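PDB 3KV1: transcriptional repressor from Vibrio fischeri, which probably represses transcription by binding DNA under the control of a sugar ligand, which its putative sugar-binding domain would recognise. Local coordinates for residues L235-A240 and L249-S254; Q14-K19 and K23-S28. One frame throughout, in Å; residues are numbered along the deposited sequence.

Contact 1 of 2, residues L235-A240 and L249-S254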
loop_
_atom_site.group_PDB
_atom_site.type_symbol
_atom_site.label_atom_id
_atom_site.label_comp_id
_atom_site.label_asym_id
_atom_site.label_seq_id
_atom_site.Cartn_x
_atom_site.Cartn_y
_atom_site.Cartn_z
ATOM N N LEU A 235 -29.889 12.964 6.583
ATOM C CA LEU A 235 -30.369 12.540 5.259
ATOM C C LEU A 235 -29.449 11.504 4.587
ATOM O O LEU A 235 -29.916 10.534 3.940
ATOM C CB LEU A 235 -30.566 13.742 4.341
ATOM C CG LEU A 235 -31.682 14.706 4.736
ATOM C CD1 LEU A 235 -32.072 15.506 3.502
ATOM C CD2 LEU A 235 -32.899 13.962 5.294
ATOM N N SER A 236 -28.138 11.704 4.705
ATOM C CA SER A 236 -27.191 10.738 4.159
ATOM C C SER A 236 -27.302 9.394 4.851
ATOM O O SER A 236 -27.190 8.348 4.209
ATOM C CB SER A 236 -25.757 11.263 4.298
ATOM O OG SER A 236 -25.662 12.523 3.644
ATOM N N ILE A 237 -27.490 9.420 6.166
ATOM C CA ILE A 237 -27.556 8.182 6.936
ATOM C C ILE A 237 -28.837 7.437 6.550
ATOM O O ILE A 237 -28.818 6.199 6.410
ATOM C CB ILE A 237 -27.531 8.421 8.457
ATOM C CG1 ILE A 237 -26.220 9.121 8.848
ATOM C CG2 ILE A 237 -27.665 7.093 9.204
ATOM C CD1 ILE A 237 -26.243 9.714 10.289
HETATM N N MSE A 238 -29.917 8.195 6.345
HETATM C CA MSE A 238 -31.195 7.619 5.923
HETATM C C MSE A 238 -31.059 6.959 4.559
HETATM O O MSE A 238 -31.491 5.822 4.369
HETATM C CB MSE A 238 -32.312 8.665 5.901
HETATM C CG MSE A 238 -33.714 8.040 5.837
HETATM SE SE MSE A 238 -34.222 7.137 7.543
HETATM C CE MSE A 238 -35.897 6.264 6.964
ATOM N N GLY A 239 -30.450 7.670 3.611
ATOM C CA GLY A 239 -30.180 7.127 2.281
ATOM C C GLY A 239 -29.405 5.814 2.368
ATOM O O GLY A 239 -29.726 4.826 1.695
ATOM N N ALA A 240 -28.367 5.809 3.196
ATOM C CA ALA A 240 -27.534 4.630 3.344
ATOM C C ALA A 240 -28.319 3.441 3.910
ATOM O O ALA A 240 -28.176 2.329 3.425
ATOM C CB ALA A 240 -26.310 4.951 4.223
ATOM N N LEU A 249 -25.347 -0.606 12.667
ATOM C CA LEU A 249 -25.293 0.849 12.547
ATOM C C LEU A 249 -24.746 1.390 13.851
ATOM O O LEU A 249 -25.278 1.082 14.910
ATOM C CB LEU A 249 -26.693 1.415 12.321
ATOM C CG LEU A 249 -26.782 2.941 12.297
ATOM C CD1 LEU A 249 -26.065 3.443 11.034
ATOM C CD2 LEU A 249 -28.256 3.398 12.329
ATOM N N ALA A 250 -23.680 2.178 13.789
ATOM C CA ALA A 250 -23.139 2.777 14.995
ATOM C C ALA A 250 -23.286 4.316 14.843
ATOM O O ALA A 250 -22.797 4.890 13.895
ATOM C CB ALA A 250 -21.630 2.350 15.179
ATOM N N THR A 251 -23.905 4.967 15.809
ATOM C CA THR A 251 -24.221 6.377 15.637
ATOM C C THR A 251 -24.624 6.960 16.993
ATOM O O THR A 251 -24.498 6.297 18.021
ATOM C CB THR A 251 -25.332 6.600 14.533
ATOM O OG1 THR A 251 -25.427 7.991 14.182
ATOM C CG2 THR A 251 -26.729 6.115 15.015
ATOM N N SER A 252 -25.067 8.212 17.002
ATOM C CA SER A 252 -25.363 8.927 18.253
ATOM C C SER A 252 -26.868 8.845 18.600
ATOM O O SER A 252 -27.674 8.506 17.737
ATOM C CB SER A 252 -25.033 10.414 18.096
ATOM O OG SER A 252 -25.951 11.035 17.197
ATOM N N VAL A 253 -27.238 9.197 19.835
ATOM C CA VAL A 253 -28.644 9.253 20.213
ATOM C C VAL A 253 -29.427 10.186 19.272
ATOM O O VAL A 253 -30.495 9.832 18.757
ATOM C CB VAL A 253 -28.831 9.724 21.688
ATOM C CG1 VAL A 253 -30.295 10.093 21.976
ATOM C CG2 VAL A 253 -28.358 8.624 22.665
ATOM N N SER A 254 -28.916 11.392 19.053
ATOM C CA SER A 254 -29.643 12.330 18.166
ATOM C C SER A 254 -29.829 11.798 16.743
ATOM O O SER A 254 -30.910 12.012 16.138
ATOM C CB SER A 254 -28.972 13.704 18.121
ATOM O OG SER A 254 -29.304 14.412 19.278
#

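Contact 2 of 2, residues Q14-K19 and K23-S28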
loop_
_atom_site.group_PDB
_atom_site.type_symbol
_atom_site.label_atom_id
_atom_site.label_comp_id
_atom_site.label_asym_id
_atom_site.label_seq_id
_atom_site.Cartn_x
_atom_site.Cartn_y
_atom_site.Cartn_z
ATOM N N GLN A 14 -33.263 -1.124 19.938
ATOM C CA GLN A 14 -34.291 -2.091 19.593
ATOM C C GLN A 14 -35.188 -1.554 18.481
ATOM O O GLN A 14 -35.498 -2.277 17.534
ATOM C CB GLN A 14 -35.110 -2.456 20.835
ATOM C CG GLN A 14 -34.233 -2.860 22.011
ATOM C CD GLN A 14 -35.027 -3.188 23.266
ATOM O OE1 GLN A 14 -36.233 -3.445 23.206
ATOM N NE2 GLN A 14 -34.350 -3.179 24.414
ATOM N N LYS A 15 -35.586 -0.280 18.582
ATOM C CA LYS A 15 -36.422 0.332 17.557
ATOM C C LYS A 15 -35.701 0.421 16.223
ATOM O O LYS A 15 -36.306 0.175 15.166
ATOM C CB LYS A 15 -36.910 1.718 17.993
ATOM C CG LYS A 15 -37.977 1.676 19.106
ATOM C CD LYS A 15 -38.283 3.089 19.642
ATOM C CE LYS A 15 -39.289 3.065 20.798
ATOM N NZ LYS A 15 -39.517 4.440 21.340
ATOM N N LEU A 16 -34.417 0.789 16.264
ATOM C CA LEU A 16 -33.616 0.860 15.038
ATOM C C LEU A 16 -33.458 -0.508 14.354
ATOM O O LEU A 16 -33.598 -0.635 13.141
ATOM C CB LEU A 16 -32.224 1.417 15.340
ATOM C CG LEU A 16 -32.149 2.919 15.596
ATOM C CD1 LEU A 16 -30.711 3.303 15.895
ATOM C CD2 LEU A 16 -32.684 3.683 14.365
ATOM N N VAL A 17 -33.150 -1.520 15.154
ATOM C CA VAL A 17 -32.990 -2.869 14.660
ATOM C C VAL A 17 -34.268 -3.318 13.977
ATOM O O VAL A 17 -34.233 -3.837 12.862
ATOM C CB VAL A 17 -32.609 -3.832 15.801
ATOM C CG1 VAL A 17 -32.876 -5.303 15.408
ATOM C CG2 VAL A 17 -31.141 -3.618 16.202
ATOM N N GLU A 18 -35.400 -3.067 14.623
ATOM C CA GLU A 18 -36.676 -3.483 14.074
ATOM C C GLU A 18 -37.000 -2.702 12.815
ATOM O O GLU A 18 -37.414 -3.266 11.813
ATOM C CB GLU A 18 -37.781 -3.286 15.111
ATOM C CG GLU A 18 -38.778 -4.417 15.139
ATOM C CD GLU A 18 -40.016 -4.081 15.950
ATOM O OE1 GLU A 18 -40.107 -2.941 16.467
ATOM O OE2 GLU A 18 -40.901 -4.960 16.062
ATOM N N LYS A 19 -36.802 -1.391 12.868
ATOM C CA LYS A 19 -37.206 -0.533 11.770
ATOM C C LYS A 19 -36.357 -0.722 10.510
ATOM O O LYS A 19 -36.883 -0.643 9.399
ATOM C CB LYS A 19 -37.183 0.942 12.223
ATOM C CG LYS A 19 -37.952 1.889 11.324
ATOM C CD LYS A 19 -39.445 1.608 11.457
ATOM C CE LYS A 19 -40.284 2.673 10.781
ATOM N NZ LYS A 19 -41.679 2.204 10.526
ATOM N N LYS A 23 -28.795 -6.169 12.162
ATOM C CA LYS A 23 -28.332 -7.138 13.152
ATOM C C LYS A 23 -28.142 -6.473 14.526
ATOM O O LYS A 23 -28.426 -7.076 15.555
ATOM C CB LYS A 23 -26.985 -7.729 12.709
ATOM C CG LYS A 23 -27.135 -8.761 11.576
ATOM C CD LYS A 23 -25.820 -9.608 11.388
ATOM C CE LYS A 23 -25.773 -10.413 10.085
ATOM N NZ LYS A 23 -24.534 -11.275 10.132
ATOM N N ARG A 24 -27.631 -5.243 14.515
ATOM C CA ARG A 24 -27.290 -4.509 15.732
ATOM C C ARG A 24 -27.428 -3.022 15.463
ATOM O O ARG A 24 -27.334 -2.574 14.319
ATOM C CB ARG A 24 -25.825 -4.759 16.154
ATOM C CG ARG A 24 -25.519 -6.085 16.827
ATOM C CD ARG A 24 -26.194 -6.220 18.202
ATOM N NE ARG A 24 -25.594 -5.400 19.254
ATOM C CZ ARG A 24 -24.479 -5.715 19.913
ATOM N NH1 ARG A 24 -23.811 -6.830 19.616
ATOM N NH2 ARG A 24 -24.028 -4.908 20.872
ATOM N N ALA A 25 -27.627 -2.264 16.534
ATOM C CA ALA A 25 -27.467 -0.824 16.508
ATOM C C ALA A 25 -26.660 -0.487 17.753
ATOM O O ALA A 25 -26.964 -0.980 18.861
ATOM C CB ALA A 25 -28.831 -0.136 16.514
ATOM N N LEU A 26 -25.584 0.256 17.558
ATOM C CA LEU A 26 -24.686 0.643 18.648
ATOM C C LEU A 26 -24.859 2.172 18.814
ATOM O O LEU A 26 -24.408 2.943 17.963
ATOM C CB LEU A 26 -23.243 0.319 18.245
ATOM C CG LEU A 26 -23.045 -1.160 17.813
ATOM C CD1 LEU A 26 -21.591 -1.392 17.407
ATOM C CD2 LEU A 26 -23.398 -2.046 19.001
ATOM N N ILE A 27 -25.477 2.605 19.913
ATOM C CA ILE A 27 -25.823 4.020 20.053
ATOM C C ILE A 27 -25.055 4.687 21.184
ATOM O O ILE A 27 -25.101 4.249 22.341
ATOM C CB ILE A 27 -27.347 4.173 20.293
ATOM C CG1 ILE A 27 -28.124 3.614 19.111
ATOM C CG2 ILE A 27 -27.730 5.636 20.565
ATOM C CD1 ILE A 27 -27.744 4.241 17.787
ATOM N N SER A 28 -24.349 5.760 20.845
ATOM C CA SER A 28 -23.552 6.493 21.825
ATOM C C SER A 28 -24.295 7.760 22.264
ATOM O O SER A 28 -25.051 8.374 21.490
ATOM C CB SER A 28 -22.163 6.832 21.233
ATOM O OG SER A 28 -22.277 7.774 20.182
#

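Contact 1 of 2, residues L235-A240 and L249-S254
Ile-237, on helix 234-242, faces strand 248-252 and meets it through two of its methyl groups. Its CG2 comes to 4.4 Å from CD1 of Leu-249, an apolar contact at the outer limit of van der Waals range. The other branch runs on extended (chi2 166°), which carries CD1 along the strand to Thr-251, where it lies 4.3 Å from the OG1 atom in one of the two conformers of that threonine. One isoleucine thus spans two strand residues that point to the same side of the sheet, while the alanine between them, Ala-250, turns to the opposite side and packs on Val-41 and Val-45 of helix 34-52. In that same conformer the hydroxyl of Thr-251 has a partner in these apolar surroundings, since OG1 donates a hydrogen bond to the carbonyl oxygen of Ala-228, just beyond strand 223-227.

Direct contact is thin, with 82 Å² buried in all and the CA atoms of Ile-237 and Thr-251 9.5 Å apart. All three residues are nevertheless buried, because other parts of the fold close round Ile-237: Cys-255 and Leu-259 of helix 253-264, and Ile-156 of strand 151-158, which pairs with 223-227. Helix 234-242 connects the parallel neighbours 223-227 and 248-252, and its packing against the second of them is that of a beta-alpha-beta crossover in a Rossmann-like domain.

Contact 2 of 2, residues Q14-K19 and K23-S28
Helix 10-20 turns back through a short loop into strand 24-28, a helix-turn-strand unit whose two arms run roughly antiparallel and in which Leu-16 and Val-17 of the helix rest on Ala-25 and Ile-27 of the strand. The axes of helix segment 14-19 and strand 24-28 run at 145° to each other and approach to 7.3 Å, a close spacing consistent with the small side chain of Ala-25 lying between them.

Leu-16 lies over the strand with its CB 3.9 Å from CB of Ala-25. Its CG points away from its own carbonyl carbon (chi1 -75°), and from there CD1 lies against the alanine methyl and meets Ile-27 tip to tip, 3.6 Å from that residue's CD1. Leu-16 also touches Ala-256 and Leu-260 of helix 253-264, which lies on the same side of the sheet.

Val-17 meets main chain more than side chain. Its CG2 sits over the face of the peptide joining Arg-24 to Ala-25, 3.8 Å from both C of Arg-24 and N of Ala-25, and 4.2 Å from the CB of Ala-25. Here the CA atoms of Val-17 and Arg-24 are 6.0 Å apart, so the backbones come closest beside the turn. The side chains of Lys-23 and Arg-24 leave the backbone away from the helix; NZ of Lys-23 bonds to OD1 of Asn-223.

One turn before Val-17, Glu-13 adds a polar tie from just outside the contact, its OE1 accepting a hydrogen bond from the backbone N of Ile-27. Between 14-19 and 23-28 themselves the contact is van der Waals packing of aliphatic groups on side chains and a peptide face, which should set the helix's position without directional bonds.

From the N terminus, contact 2 comes first and closes across a three-residue connection between 14-19 and 23-28. Contact 1 follows more than two hundred residues later, bringing 235-240 and 249-254 together across eight residues. The two loops are in series, neither nesting nor crossing. They meet in the sheet, where strands 24-28 and 248-252 pair in parallel: Leu-26 N lies 2.8 Å from Leu-249 O, a probable hydrogen bond. Side chains join them too, with Ile-27 CD1 3.5 Å from Thr-251 CG2. Helix 253-264 is touched by Leu-16 and by Ile-237, so it links the N-terminal helix-turn-strand unit to the last beta-alpha-beta unit.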